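Local coordinates for protein pectinesterase (Aspergillus niger, PDB 5C1E) that hydrolyses the methyl esters of pectin, releasing methanol and leaving de-esterified galacturonan, and probably contributes to maceration and soft-rotting of plant tissue, at residues Leu142-Ile156 and Ile163-Val177. Numbering follows the deposited sequence.
With SO4 (sulfate ion), chain C.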
loop_
_atom_site.group_PDB
_atom_site.type_symbol
_atom_site.label_atom_id
_atom_site.label_comp_id
_atom_site.label_asym_id
_atom_site.label_seq_id
_atom_site.Cartn_x
_atom_site.Cartn_y
_atom_site.Cartn_z
ATOM N N LEU A 142 0.838 -4.599 3.803
ATOM C CA LEU A 142 0.621 -4.310 2.392
ATOM C C LEU A 142 1.588 -5.084 1.519
ATOM O O LEU A 142 2.802 -4.804 1.460
ATOM C CB LEU A 142 0.711 -2.804 2.138
ATOM C CG LEU A 142 0.426 -2.337 0.715
ATOM C CD1 LEU A 142 -1.016 -2.582 0.300
ATOM C CD2 LEU A 142 0.795 -0.873 0.608
ATOM N N TYR A 143 1.038 -6.076 0.839
ATOM C CA TYR A 143 1.837 -6.949 0.010
ATOM C C TYR A 143 1.810 -6.384 -1.383
ATOM O O TYR A 143 0.877 -6.648 -2.129
ATOM C CB TYR A 143 1.262 -8.350 0.043
ATOM C CG TYR A 143 2.113 -9.464 -0.544
ATOM C CD1 TYR A 143 3.420 -9.257 -0.995
ATOM C CD2 TYR A 143 1.603 -10.743 -0.622
ATOM C CE1 TYR A 143 4.178 -10.310 -1.515
ATOM C CE2 TYR A 143 2.351 -11.796 -1.123
ATOM C CZ TYR A 143 3.641 -11.579 -1.561
ATOM O OH TYR A 143 4.371 -12.650 -2.071
ATOM N N VAL A 144 2.802 -5.542 -1.694
ATOM C CA VAL A 144 2.940 -5.008 -3.046
ATOM C C VAL A 144 3.715 -6.067 -3.856
ATOM O O VAL A 144 4.903 -5.952 -4.115
ATOM C CB VAL A 144 3.569 -3.605 -3.056
ATOM C CG1 VAL A 144 2.624 -2.628 -2.353
ATOM C CG2 VAL A 144 4.947 -3.547 -2.398
ATOM N N LYS A 145 3.008 -7.128 -4.202
ATOM C CA LYS A 145 3.648 -8.365 -4.618
ATOM C C LYS A 145 4.310 -8.252 -5.980
ATOM O O LYS A 145 5.462 -8.668 -6.167
ATOM C CB LYS A 145 2.613 -9.508 -4.632
ATOM C CG LYS A 145 3.178 -10.826 -5.133
ATOM C CD LYS A 145 2.144 -11.940 -5.012
ATOM C CE LYS A 145 2.814 -13.288 -5.210
ATOM N NZ LYS A 145 1.797 -14.358 -5.262
ATOM N N ALA A 146 3.563 -7.712 -6.940
ATOM C CA ALA A 146 4.074 -7.550 -8.296
ATOM C C ALA A 146 3.255 -6.530 -9.063
ATOM O O ALA A 146 2.107 -6.240 -8.706
ATOM C CB ALA A 146 4.052 -8.878 -9.035
ATOM N N GLY A 147 3.844 -6.034 -10.143
ATOM C CA GLY A 147 3.198 -5.078 -11.025
ATOM C C GLY A 147 3.405 -3.620 -10.657
ATOM O O GLY A 147 3.932 -3.300 -9.586
ATOM N N THR A 148 2.983 -2.739 -11.556
ATOM C CA THR A 148 3.120 -1.304 -11.362
ATOM C C THR A 148 1.944 -0.812 -10.531
ATOM O O THR A 148 0.793 -1.161 -10.798
ATOM C CB THR A 148 3.197 -0.565 -12.698
ATOM O OG1 THR A 148 2.109 -0.961 -13.532
ATOM C CG2 THR A 148 4.509 -0.896 -13.389
ATOM N N GLN A 149 2.250 -0.053 -9.483
ATOM C CA GLN A 149 1.251 0.352 -8.516
ATOM C C GLN A 149 1.521 1.762 -8.047
ATOM O O GLN A 149 2.690 2.177 -7.918
ATOM C CB GLN A 149 1.236 -0.597 -7.321
ATOM C CG GLN A 149 1.059 -2.051 -7.702
ATOM C CD GLN A 149 0.966 -2.992 -6.514
ATOM O OE1 GLN A 149 0.564 -2.613 -5.409
ATOM N NE2 GLN A 149 1.291 -4.244 -6.755
ATOM N N TYR A 150 0.434 2.475 -7.764
ATOM C CA TYR A 150 0.486 3.866 -7.365
ATOM C C TYR A 150 -0.452 4.089 -6.177
ATOM O O TYR A 150 -1.627 3.728 -6.240
ATOM C CB TYR A 150 0.102 4.743 -8.565
ATOM C CG TYR A 150 0.014 6.221 -8.284
ATOM C CD1 TYR A 150 1.144 7.014 -8.268
ATOM C CD2 TYR A 150 -1.214 6.831 -8.053
ATOM C CE1 TYR A 150 1.053 8.379 -8.020
ATOM C CE2 TYR A 150 -1.314 8.185 -7.814
ATOM C CZ TYR A 150 -0.186 8.951 -7.789
ATOM O OH TYR A 150 -0.305 10.288 -7.548
ATOM N N TYR A 151 0.095 4.644 -5.094
ATOM C CA TYR A 151 -0.658 4.927 -3.867
ATOM C C TYR A 151 -0.539 6.413 -3.584
ATOM O O TYR A 151 0.564 6.916 -3.430
ATOM C CB TYR A 151 -0.114 4.126 -2.658
ATOM C CG TYR A 151 -0.288 2.627 -2.791
ATOM C CD1 TYR A 151 0.514 1.888 -3.651
ATOM C CD2 TYR A 151 -1.259 1.952 -2.059
ATOM C CE1 TYR A 151 0.338 0.526 -3.797
ATOM C CE2 TYR A 151 -1.443 0.579 -2.190
ATOM C CZ TYR A 151 -0.649 -0.129 -3.076
ATOM O OH TYR A 151 -0.815 -1.483 -3.215
ATOM N N SER A 152 -1.679 7.105 -3.517
ATOM C CA SER A 152 -1.698 8.533 -3.238
ATOM C C SER A 152 -2.592 8.880 -2.065
ATOM O O SER A 152 -3.752 8.481 -2.023
ATOM C CB SER A 152 -2.192 9.332 -4.456
ATOM O OG SER A 152 -2.060 10.715 -4.164
ATOM N N ASN A 153 -2.074 9.668 -1.133
ATOM C CA ASN A 153 -2.882 10.130 0.008
ATOM C C ASN A 153 -3.513 8.989 0.786
ATOM O O ASN A 153 -4.646 9.085 1.284
ATOM C CB ASN A 153 -3.924 11.153 -0.443
ATOM C CG ASN A 153 -3.286 12.469 -0.809
ATOM O OD1 ASN A 153 -3.157 13.348 0.031
ATOM N ND2 ASN A 153 -2.816 12.584 -2.052
ATOM N N CYS A 154 -2.738 7.915 0.917
ATOM C CA CYS A 154 -3.149 6.757 1.660
ATOM C C CYS A 154 -2.467 6.739 3.027
ATOM O O CYS A 154 -1.506 7.480 3.283
ATOM C CB CYS A 154 -2.809 5.466 0.904
ATOM S SG CYS A 154 -3.736 5.214 -0.642
ATOM N N MET A 155 -2.989 5.883 3.897
ATOM C CA MET A 155 -2.410 5.639 5.197
ATOM C C MET A 155 -2.055 4.167 5.221
ATOM O O MET A 155 -2.942 3.318 5.051
ATOM C CB MET A 155 -3.431 5.985 6.278
ATOM C CG MET A 155 -2.887 6.135 7.691
ATOM S SD MET A 155 -2.306 4.620 8.468
ATOM C CE MET A 155 -3.784 3.590 8.464
ATOM N N ILE A 156 -0.767 3.863 5.405
ATOM C CA ILE A 156 -0.293 2.472 5.490
ATOM C C ILE A 156 0.299 2.261 6.878
ATOM O O ILE A 156 1.292 2.910 7.244
ATOM C CB ILE A 156 0.748 2.116 4.400
ATOM C CG1 ILE A 156 0.175 2.377 3.018
ATOM C CG2 ILE A 156 1.094 0.624 4.447
ATOM C CD1 ILE A 156 0.648 3.662 2.414
ATOM N N ILE A 163 5.342 -2.974 4.117
ATOM C CA ILE A 163 5.251 -2.733 2.665
ATOM C C ILE A 163 6.296 -3.660 2.069
ATOM O O ILE A 163 7.480 -3.482 2.312
ATOM C CB ILE A 163 5.542 -1.272 2.294
ATOM C CG1 ILE A 163 4.552 -0.344 3.000
ATOM C CG2 ILE A 163 5.485 -1.078 0.776
ATOM C CD1 ILE A 163 4.909 1.132 2.917
ATOM N N PHE A 164 5.854 -4.704 1.387
ATOM C CA PHE A 164 6.756 -5.787 1.000
ATOM C C PHE A 164 6.337 -6.434 -0.313
ATOM O O PHE A 164 5.165 -6.420 -0.669
ATOM C CB PHE A 164 6.887 -6.834 2.152
ATOM C CG PHE A 164 5.711 -7.769 2.271
ATOM C CD1 PHE A 164 4.486 -7.307 2.747
ATOM C CD2 PHE A 164 5.823 -9.096 1.910
ATOM C CE1 PHE A 164 3.399 -8.153 2.827
ATOM C CE2 PHE A 164 4.737 -9.946 1.985
ATOM C CZ PHE A 164 3.529 -9.484 2.446
ATOM N N GLY A 165 7.320 -7.013 -1.010
ATOM C CA GLY A 165 7.097 -7.657 -2.311
ATOM C C GLY A 165 7.942 -7.031 -3.390
ATOM O O GLY A 165 8.865 -6.243 -3.098
ATOM N N ASP A 166 7.617 -7.370 -4.638
ATOM C CA ASP A 166 8.414 -7.000 -5.814
ATOM C C ASP A 166 7.660 -6.138 -6.840
ATOM O O ASP A 166 8.032 -6.081 -8.034
ATOM C CB ASP A 166 8.960 -8.246 -6.504
ATOM C CG ASP A 166 9.979 -7.921 -7.576
ATOM O OD1 ASP A 166 10.807 -7.019 -7.392
ATOM O OD2 ASP A 166 9.921 -8.568 -8.627
ATOM N N ALA A 167 6.618 -5.464 -6.385
ATOM C CA ALA A 167 5.956 -4.453 -7.195
ATOM C C ALA A 167 6.929 -3.343 -7.510
ATOM O O ALA A 167 7.872 -3.103 -6.740
ATOM C CB ALA A 167 4.757 -3.885 -6.453
ATOM N N SER A 168 6.692 -2.644 -8.615
ATOM C CA SER A 168 7.344 -1.371 -8.822
ATOM C C SER A 168 6.318 -0.321 -8.433
ATOM O O SER A 168 5.283 -0.169 -9.105
ATOM C CB SER A 168 7.822 -1.187 -10.250
ATOM O OG SER A 168 8.767 -0.149 -10.271
ATOM N N VAL A 169 6.595 0.373 -7.331
ATOM C CA VAL A 169 5.536 1.087 -6.617
ATOM C C VAL A 169 5.954 2.476 -6.193
ATOM O O VAL A 169 7.075 2.692 -5.720
ATOM C CB VAL A 169 5.011 0.243 -5.420
ATOM C CG1 VAL A 169 6.151 -0.176 -4.514
ATOM C CG2 VAL A 169 3.908 0.966 -4.654
ATOM N N TRP A 170 5.029 3.414 -6.393
ATOM C CA TRP A 170 5.181 4.816 -6.022
ATOM C C TRP A 170 4.160 5.158 -4.948
ATOM O O TRP A 170 2.958 4.973 -5.165
ATOM C CB TRP A 170 4.920 5.702 -7.228
ATOM C CG TRP A 170 5.113 7.169 -6.968
ATOM C CD1 TRP A 170 4.226 8.022 -6.381
ATOM C CD2 TRP A 170 6.247 7.967 -7.335
ATOM N NE1 TRP A 170 4.730 9.289 -6.352
ATOM C CE2 TRP A 170 5.972 9.289 -6.931
ATOM C CE3 TRP A 170 7.460 7.696 -7.971
ATOM C CZ2 TRP A 170 6.873 10.329 -7.121
ATOM C CZ3 TRP A 170 8.352 8.731 -8.171
ATOM C CH2 TRP A 170 8.063 10.032 -7.747
ATOM N N PHE A 171 4.650 5.616 -3.797
ATOM C CA PHE A 171 3.814 6.128 -2.708
ATOM C C PHE A 171 3.968 7.629 -2.662
ATOM O O PHE A 171 5.058 8.127 -2.435
ATOM C CB PHE A 171 4.230 5.546 -1.366
ATOM C CG PHE A 171 4.060 4.062 -1.273
ATOM C CD1 PHE A 171 2.872 3.522 -0.831
ATOM C CD2 PHE A 171 5.102 3.210 -1.593
ATOM C CE1 PHE A 171 2.704 2.151 -0.735
ATOM C CE2 PHE A 171 4.945 1.831 -1.499
ATOM C CZ PHE A 171 3.739 1.305 -1.074
ATOM N N GLY A 172 2.880 8.338 -2.942
ATOM C CA GLY A 172 2.906 9.792 -2.995
ATOM C C GLY A 172 2.004 10.383 -1.929
ATOM O O GLY A 172 0.818 10.035 -1.830
ATOM N N GLU A 173 2.538 11.310 -1.152
ATOM C CA GLU A 173 1.747 12.016 -0.142
ATOM C C GLU A 173 0.969 11.058 0.774
ATOM O O GLU A 173 -0.183 11.318 1.097
ATOM C CB GLU A 173 0.778 12.991 -0.811
ATOM C CG GLU A 173 1.458 14.111 -1.574
ATOM C CD GLU A 173 0.500 14.957 -2.419
ATOM O OE1 GLU A 173 -0.742 14.802 -2.352
ATOM O OE2 GLU A 173 1.012 15.799 -3.184
ATOM N N CYS A 174 1.615 9.966 1.188
ATOM C CA CYS A 174 1.008 9.005 2.091
ATOM C C CYS A 174 1.506 9.203 3.507
ATOM O O CYS A 174 2.634 9.683 3.733
ATOM C CB CYS A 174 1.327 7.574 1.663
ATOM S SG CYS A 174 0.588 7.072 0.100
ATOM N N ASP A 175 0.668 8.808 4.460
ATOM C CA ASP A 175 1.100 8.701 5.839
ATOM C C ASP A 175 1.472 7.254 6.063
ATOM O O ASP A 175 0.652 6.359 5.878
ATOM C CB ASP A 175 0.001 9.159 6.811
ATOM C CG ASP A 175 -0.166 10.681 6.842
ATOM O OD1 ASP A 175 0.807 11.423 6.595
ATOM O OD2 ASP A 175 -1.287 11.137 7.112
ATOM N N ILE A 176 2.729 7.031 6.434
ATOM C CA ILE A 176 3.246 5.709 6.678
ATOM C C ILE A 176 3.493 5.638 8.180
ATOM O O ILE A 176 4.342 6.363 8.719
ATOM C CB ILE A 176 4.495 5.459 5.821
ATOM C CG1 ILE A 176 4.103 5.445 4.344
ATOM C CG2 ILE A 176 5.210 4.186 6.239
ATOM C CD1 ILE A 176 5.265 5.500 3.377
ATOM N N VAL A 177 2.711 4.790 8.844
ATOM C CA VAL A 177 2.519 4.841 10.292
ATOM C C VAL A 177 2.963 3.534 10.937
ATOM O O VAL A 177 2.348 2.503 10.718
ATOM C CB VAL A 177 1.042 5.101 10.633
ATOM C CG1 VAL A 177 0.846 5.257 12.142
ATOM C CG2 VAL A 177 0.532 6.344 9.893
HETATM S S SO4 C . 2.662 12.323 -7.237
HETATM O O1 SO4 C . 2.209 13.707 -6.907
HETATM O O2 SO4 C . 2.689 11.523 -5.983
HETATM O O3 SO4 C . 1.777 11.670 -8.238
HETATM O O4 SO4 C . 4.014 12.406 -7.840
HETATM O O HOH W 1 6.664 -6.472 -10.449
#
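Tyr151 and Phe171 sit side by side inside two successive coils of a right-handed parallel beta-helix, pointing the same way but slid apart, with Phe171 CE1 3.5 Å above one face of the tyrosine ring. This interior is tight: Leu142 CD2 meets the Phe171 ring edge at CE1 (3.8 Å), and Ile156 CD1 reaches Phe171 CD1 at 3.9 Å. Tyr151 OH donates to Gln149 OE1 over 2.8 Å, and the same amide's NE2 donates to Ala146 O. Equally tight outside, Tyr143 and Phe164 form an offset stack, centroids 4.3 Å apart and planes at 6°; with CG between the backbone N and the carbonyl carbon (chi1 77°), the Phe164 ring lies over one face of Tyr143, not far from the predicted active-site Asp161. Tyr150 and Trp170 are slid apart but buried, and their OH and NE1 bind separate oxygens of a sulfate, probably from the crystallisation liquor, which Lys283 also holds. The loose side is the turn, where exposed Glu173 OE1 accepts from partly exposed Asn153 ND2 (3.1 Å). In each of the three walls a parallel ladder joins coil to coil, flanked by strands 128-131 and 198-201, 121-124 and 182-187, and 134-136 and 204-207.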